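Local coordinates for fibronectin-binding protein (Streptococcus pyogenes, PDB 5A0L), which probably binds host molecules covalently through an internal thioester in its N-terminal domain, as a bacterial surface adhesin, at residues 8-22 with 34-46. Numbering follows the deposited sequence. Where two conformers were deposited one is given.
Sequences PNFKSPDPDYPWYGY and NLKVNLKGSKEYQ
Trp19 lays its six-membered ring over Leu39, whose CB sits 3.6 Å from the ring centroid and only 5° off the normal, a CH-pi contact. Trp19 CE3 comes 3.4 Å from Asn38 C, while the Leu39 branch CD1 turns to Pro18 CB. Phe193 meets the same indole edge-to-face. On the other side of the sheet, Tyr22 stands with CG between its backbone N and carbonyl carbon (chi1 45°), which folds the ring back across the neighbouring strand. One ring face lies on Lys36 O; Pro8 CG packs on the opposite one. Tyr22 OH donates to the anti lone pair of Glu44 OE1 at 2.7 Å. Strands 19-22 and 35-39 run antiparallel as the first hairpin of a six-stranded antiparallel barrel, with Tyr20–Asn38 and Tyr22–Lys36 as hydrogen-bonded pairs; strand 45-49 is the next strand of the barrel, pairing with 35-39. Gly21 lies opposite Val37 between them, and its CA comes 3.3 Å from Lys36 O. Asn38 ties the incoming N-terminal chain to the hairpin: ND2 gives a nearly straight bond to Pro8 O (2.8 Å, 175°) and another to Ser42 O, both close to its amide plane, and a water meets OD1. That water also accepts from Phe10 N and Gly41 N. A second water accepts from Lys40 N at 2.9 Å and lies within hydrogen-bonding distance of Phe10 O and Pro18 O, bridging the loop to the type I' turn of Leu39 to Ser42. At this turn Gly41 CA approaches Pro8 O, and Asn9 OD1 lies against the Lys40 carbonyl carbon.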
loop_
_atom_site.group_PDB
_atom_site.type_symbol
_atom_site.label_atom_id
_atom_site.label_comp_id
_atom_site.label_asym_id
_atom_site.label_seq_id
_atom_site.Cartn_x
_atom_site.Cartn_y
_atom_site.Cartn_z
ATOM N N PRO A 8 8.440 -13.804 11.506
ATOM C CA PRO A 8 9.829 -14.132 11.233
ATOM C C PRO A 8 10.788 -13.325 12.113
ATOM O O PRO A 8 10.450 -12.270 12.651
ATOM C CB PRO A 8 9.983 -13.739 9.766
ATOM C CG PRO A 8 8.972 -12.629 9.573
ATOM C CD PRO A 8 7.804 -13.064 10.405
ATOM N N ASN A 9 12.003 -13.814 12.255
ATOM C CA ASN A 9 13.058 -13.096 12.958
ATOM C C ASN A 9 14.354 -13.182 12.152
ATOM O O ASN A 9 15.107 -14.158 12.230
ATOM C CB ASN A 9 13.254 -13.626 14.379
ATOM C CG ASN A 9 14.242 -12.793 15.186
ATOM O OD1 ASN A 9 14.857 -11.857 14.674
ATOM N ND2 ASN A 9 14.390 -13.127 16.449
ATOM N N PHE A 10 14.614 -12.141 11.364
ATOM C CA PHE A 10 15.780 -12.055 10.487
ATOM C C PHE A 10 16.581 -10.829 10.883
ATOM O O PHE A 10 16.030 -9.755 11.069
ATOM C CB PHE A 10 15.348 -11.971 9.008
ATOM C CG PHE A 10 14.896 -13.301 8.430
ATOM C CD1 PHE A 10 13.673 -13.823 8.750
ATOM C CD2 PHE A 10 15.707 -14.018 7.588
ATOM C CE1 PHE A 10 13.263 -15.041 8.254
ATOM C CE2 PHE A 10 15.302 -15.236 7.072
ATOM C CZ PHE A 10 14.079 -15.752 7.422
ATOM N N LYS A 11 17.887 -10.962 10.962
ATOM C CA LYS A 11 18.779 -9.830 11.230
ATOM C C LYS A 11 19.467 -9.389 9.934
ATOM O O LYS A 11 20.052 -10.194 9.206
ATOM C CB LYS A 11 19.840 -10.188 12.273
ATOM C CG LYS A 11 20.744 -8.991 12.613
ATOM C CD LYS A 11 21.293 -9.028 14.035
ATOM C CE LYS A 11 22.192 -10.222 14.268
ATOM N NZ LYS A 11 23.506 -10.066 13.587
ATOM N N SER A 12 19.336 -8.103 9.624
ATOM C CA SER A 12 19.954 -7.557 8.436
ATOM C C SER A 12 21.489 -7.590 8.535
ATOM O O SER A 12 22.041 -7.315 9.588
ATOM C CB SER A 12 19.529 -6.099 8.282
ATOM O OG SER A 12 20.120 -5.523 7.113
ATOM N N PRO A 13 22.174 -7.819 7.408
ATOM C CA PRO A 13 23.631 -7.610 7.454
ATOM C C PRO A 13 24.062 -6.153 7.606
ATOM O O PRO A 13 25.213 -5.914 7.928
ATOM C CB PRO A 13 24.120 -8.124 6.094
ATOM C CG PRO A 13 22.930 -8.104 5.217
ATOM C CD PRO A 13 21.715 -8.289 6.099
ATOM N N ASP A 14 23.150 -5.206 7.390
ATOM C CA ASP A 14 23.447 -3.789 7.551
ATOM C C ASP A 14 22.490 -3.210 8.605
ATOM O O ASP A 14 21.271 -3.101 8.352
ATOM C CB ASP A 14 23.283 -3.073 6.200
ATOM C CG ASP A 14 23.662 -1.603 6.265
ATOM O OD1 ASP A 14 23.793 -1.047 7.385
ATOM O OD2 ASP A 14 23.844 -1.021 5.178
ATOM N N PRO A 15 23.021 -2.812 9.766
ATOM C CA PRO A 15 22.151 -2.311 10.835
ATOM C C PRO A 15 21.420 -1.015 10.523
ATOM O O PRO A 15 20.453 -0.682 11.207
ATOM C CB PRO A 15 23.103 -2.132 12.026
ATOM C CG PRO A 15 24.467 -2.053 11.422
ATOM C CD PRO A 15 24.431 -2.906 10.192
ATOM N N ASP A 16 21.855 -0.310 9.485
ATOM C CA ASP A 16 21.162 0.878 9.005
ATOM C C ASP A 16 19.869 0.561 8.267
ATOM O O ASP A 16 19.040 1.440 8.067
ATOM C CB ASP A 16 22.075 1.673 8.070
ATOM C CG ASP A 16 23.288 2.252 8.783
ATOM O OD1 ASP A 16 23.307 2.326 10.024
ATOM O OD2 ASP A 16 24.231 2.649 8.073
ATOM N N TYR A 17 19.739 -0.686 7.799
ATOM C CA TYR A 17 18.544 -1.196 7.120
ATOM C C TYR A 17 18.042 -2.419 7.884
ATOM O O TYR A 17 18.138 -3.539 7.387
ATOM C CB TYR A 17 18.795 -1.522 5.635
ATOM C CG TYR A 17 19.155 -0.317 4.765
ATOM C CD1 TYR A 17 20.329 0.417 4.946
ATOM C CD2 TYR A 17 18.289 0.145 3.840
ATOM C CE1 TYR A 17 20.606 1.529 4.164
ATOM C CE2 TYR A 17 18.566 1.249 3.063
ATOM C CZ TYR A 17 19.700 1.952 3.226
ATOM O OH TYR A 17 19.898 3.072 2.414
ATOM N N PRO A 18 17.508 -2.219 9.094
ATOM C CA PRO A 18 17.302 -3.379 9.970
ATOM C C PRO A 18 15.928 -4.065 9.847
ATOM O O PRO A 18 15.758 -5.150 10.420
ATOM C CB PRO A 18 17.475 -2.767 11.360
ATOM C CG PRO A 18 16.872 -1.388 11.198
ATOM C CD PRO A 18 17.345 -0.953 9.823
ATOM N N TRP A 19 14.963 -3.433 9.169
ATOM C CA TRP A 19 13.610 -3.997 9.072
ATOM C C TRP A 19 13.554 -5.047 7.989
ATOM O O TRP A 19 14.061 -4.838 6.885
ATOM C CB TRP A 19 12.605 -2.863 8.754
ATOM C CG TRP A 19 12.375 -1.944 9.909
ATOM C CD1 TRP A 19 13.168 -0.914 10.312
ATOM C CD2 TRP A 19 11.291 -1.995 10.861
ATOM N NE1 TRP A 19 12.662 -0.325 11.458
ATOM C CE2 TRP A 19 11.503 -0.972 11.801
ATOM C CE3 TRP A 19 10.135 -2.793 10.985
ATOM C CZ2 TRP A 19 10.624 -0.749 12.863
ATOM C CZ3 TRP A 19 9.284 -2.544 12.014
ATOM C CH2 TRP A 19 9.545 -1.569 12.954
ATOM N N TYR A 20 12.919 -6.179 8.290
ATOM C CA TYR A 20 12.647 -7.223 7.310
ATOM C C TYR A 20 11.284 -6.940 6.660
ATOM O O TYR A 20 10.299 -6.753 7.376
ATOM C CB TYR A 20 12.642 -8.571 8.024
ATOM C CG TYR A 20 12.394 -9.806 7.186
ATOM C CD1 TYR A 20 12.886 -9.961 5.918
ATOM C CD2 TYR A 20 11.625 -10.835 7.697
ATOM C CE1 TYR A 20 12.640 -11.099 5.172
ATOM C CE2 TYR A 20 11.361 -11.974 6.986
ATOM C CZ TYR A 20 11.836 -12.126 5.713
ATOM O OH TYR A 20 11.586 -13.262 4.981
ATOM N N GLY A 21 11.256 -6.892 5.325
ATOM C CA GLY A 21 10.058 -6.739 4.565
ATOM C C GLY A 21 9.809 -7.971 3.742
ATOM O O GLY A 21 10.740 -8.467 3.090
ATOM N N TYR A 22 8.569 -8.435 3.696
ATOM C CA TYR A 22 8.283 -9.734 3.137
ATOM C C TYR A 22 6.850 -9.835 2.659
ATOM O O TYR A 22 5.952 -9.115 3.142
ATOM C CB TYR A 22 8.532 -10.880 4.169
ATOM C CG TYR A 22 7.971 -10.611 5.548
ATOM C CD1 TYR A 22 8.669 -9.845 6.469
ATOM C CD2 TYR A 22 6.735 -11.153 5.958
ATOM C CE1 TYR A 22 8.193 -9.607 7.752
ATOM C CE2 TYR A 22 6.271 -10.931 7.253
ATOM C CZ TYR A 22 7.001 -10.165 8.139
ATOM O OH TYR A 22 6.575 -9.902 9.434
ATOM N N ASN A 34 0.549 -9.647 0.170
ATOM C CA ASN A 34 0.184 -9.172 1.494
ATOM C C ASN A 34 1.466 -8.837 2.222
ATOM O O ASN A 34 2.071 -9.660 2.908
ATOM C CB ASN A 34 -0.671 -10.205 2.225
ATOM C CG ASN A 34 -1.220 -9.664 3.518
ATOM O OD1 ASN A 34 -0.802 -8.612 3.992
ATOM N ND2 ASN A 34 -2.188 -10.353 4.068
ATOM N N LEU A 35 1.935 -7.620 1.969
ATOM C CA LEU A 35 3.252 -7.215 2.442
ATOM C C LEU A 35 3.253 -6.804 3.891
ATOM O O LEU A 35 2.317 -6.118 4.366
ATOM C CB LEU A 35 3.820 -6.057 1.598
ATOM C CG LEU A 35 3.848 -6.331 0.093
ATOM C CD1 LEU A 35 4.481 -5.143 -0.624
ATOM C CD2 LEU A 35 4.558 -7.634 -0.247
ATOM N N LYS A 36 4.304 -7.189 4.604
ATOM C CA LYS A 36 4.536 -6.869 6.001
ATOM C C LYS A 36 5.954 -6.419 6.230
ATOM O O LYS A 36 6.849 -6.785 5.456
ATOM C CB LYS A 36 4.279 -8.085 6.923
ATOM C CG LYS A 36 2.989 -8.850 6.678
ATOM C CD LYS A 36 1.725 -8.116 7.100
ATOM C CE LYS A 36 0.532 -9.076 7.020
ATOM N NZ LYS A 36 -0.754 -8.441 7.253
ATOM N N VAL A 37 6.167 -5.685 7.304
ATOM C CA VAL A 37 7.491 -5.401 7.819
ATOM C C VAL A 37 7.551 -5.744 9.308
ATOM O O VAL A 37 6.574 -5.582 10.053
ATOM C CB VAL A 37 7.922 -3.924 7.622
ATOM C CG1 VAL A 37 8.032 -3.600 6.134
ATOM C CG2 VAL A 37 6.981 -2.948 8.302
ATOM N N ASN A 38 8.723 -6.183 9.754
ATOM C CA ASN A 38 8.970 -6.337 11.183
ATOM C C ASN A 38 10.433 -6.115 11.522
ATOM O O ASN A 38 11.273 -5.966 10.602
ATOM C CB ASN A 38 8.361 -7.644 11.781
ATOM C CG ASN A 38 9.265 -8.845 11.693
ATOM O OD1 ASN A 38 10.085 -8.971 10.779
ATOM N ND2 ASN A 38 9.048 -9.799 12.619
ATOM N N LEU A 39 10.763 -6.071 12.802
ATOM C CA LEU A 39 12.076 -5.687 13.255
ATOM C C LEU A 39 12.555 -6.755 14.242
ATOM O O LEU A 39 12.079 -6.846 15.369
ATOM C CB LEU A 39 12.050 -4.320 13.938
ATOM C CG LEU A 39 13.383 -3.797 14.439
ATOM C CD1 LEU A 39 14.340 -3.552 13.298
ATOM C CD2 LEU A 39 13.175 -2.513 15.231
ATOM N N LYS A 40 13.498 -7.585 13.793
ATOM C CA LYS A 40 14.130 -8.626 14.594
ATOM C C LYS A 40 13.107 -9.374 15.445
ATOM O O LYS A 40 13.247 -9.520 16.665
ATOM C CB LYS A 40 15.261 -8.033 15.420
ATOM C CG LYS A 40 16.391 -7.500 14.512
ATOM C CD LYS A 40 17.577 -6.959 15.276
ATOM C CE LYS A 40 17.367 -5.528 15.732
ATOM N NZ LYS A 40 18.615 -4.981 16.335
ATOM N N GLY A 41 12.090 -9.873 14.760
ATOM C CA GLY A 41 11.122 -10.746 15.419
ATOM C C GLY A 41 9.985 -10.070 16.168
ATOM O O GLY A 41 9.210 -10.735 16.849
ATOM N N SER A 42 9.852 -8.768 16.010
ATOM C CA SER A 42 8.794 -7.969 16.620
ATOM C C SER A 42 7.466 -8.242 15.976
ATOM O O SER A 42 7.376 -8.871 14.918
ATOM C CB SER A 42 9.072 -6.455 16.412
ATOM O OG SER A 42 8.832 -5.996 15.032
ATOM N N LYS A 43 6.421 -7.658 16.566
ATOM C CA LYS A 43 5.148 -7.629 15.906
ATOM C C LYS A 43 5.298 -6.984 14.525
ATOM O O LYS A 43 6.163 -6.088 14.299
ATOM C CB LYS A 43 4.114 -6.895 16.724
ATOM C CG LYS A 43 4.012 -5.400 16.472
ATOM C CD LYS A 43 2.562 -4.942 16.489
ATOM N N GLU A 44 4.486 -7.470 13.604
ATOM C CA GLU A 44 4.561 -7.070 12.210
ATOM C C GLU A 44 3.517 -6.027 11.882
ATOM O O GLU A 44 2.471 -5.935 12.550
ATOM C CB GLU A 44 4.462 -8.274 11.256
ATOM C CG GLU A 44 3.088 -8.850 11.104
ATOM C CD GLU A 44 2.990 -10.135 10.278
ATOM O OE1 GLU A 44 4.019 -10.710 9.859
ATOM O OE2 GLU A 44 1.852 -10.632 10.116
ATOM N N TYR A 45 3.808 -5.270 10.828
ATOM C CA TYR A 45 2.986 -4.188 10.376
ATOM C C TYR A 45 2.628 -4.355 8.921
ATOM O O TYR A 45 3.483 -4.736 8.105
ATOM C CB TYR A 45 3.723 -2.876 10.565
ATOM C CG TYR A 45 4.000 -2.519 11.992
ATOM C CD1 TYR A 45 5.099 -3.018 12.654
ATOM C CD2 TYR A 45 3.132 -1.679 12.685
ATOM C CE1 TYR A 45 5.343 -2.705 13.997
ATOM C CE2 TYR A 45 3.364 -1.343 14.011
ATOM C CZ TYR A 45 4.464 -1.852 14.669
ATOM O OH TYR A 45 4.682 -1.501 15.988
ATOM N N GLN A 46 1.411 -3.992 8.547
ATOM C CA GLN A 46 0.966 -4.049 7.161
ATOM C C GLN A 46 1.692 -2.968 6.318
ATOM O O GLN A 46 1.833 -1.807 6.762
ATOM C CB GLN A 46 -0.534 -3.750 7.090
ATOM C CG GLN A 46 -1.166 -3.894 5.728
ATOM C CD GLN A 46 -1.215 -5.331 5.300
ATOM O OE1 GLN A 46 -1.770 -6.157 6.020
ATOM N NE2 GLN A 46 -0.668 -5.649 4.141
HETATM O O HOH W 1 12.599 -9.828 11.597
HETATM O O HOH W 2 14.514 -7.550 11.124
#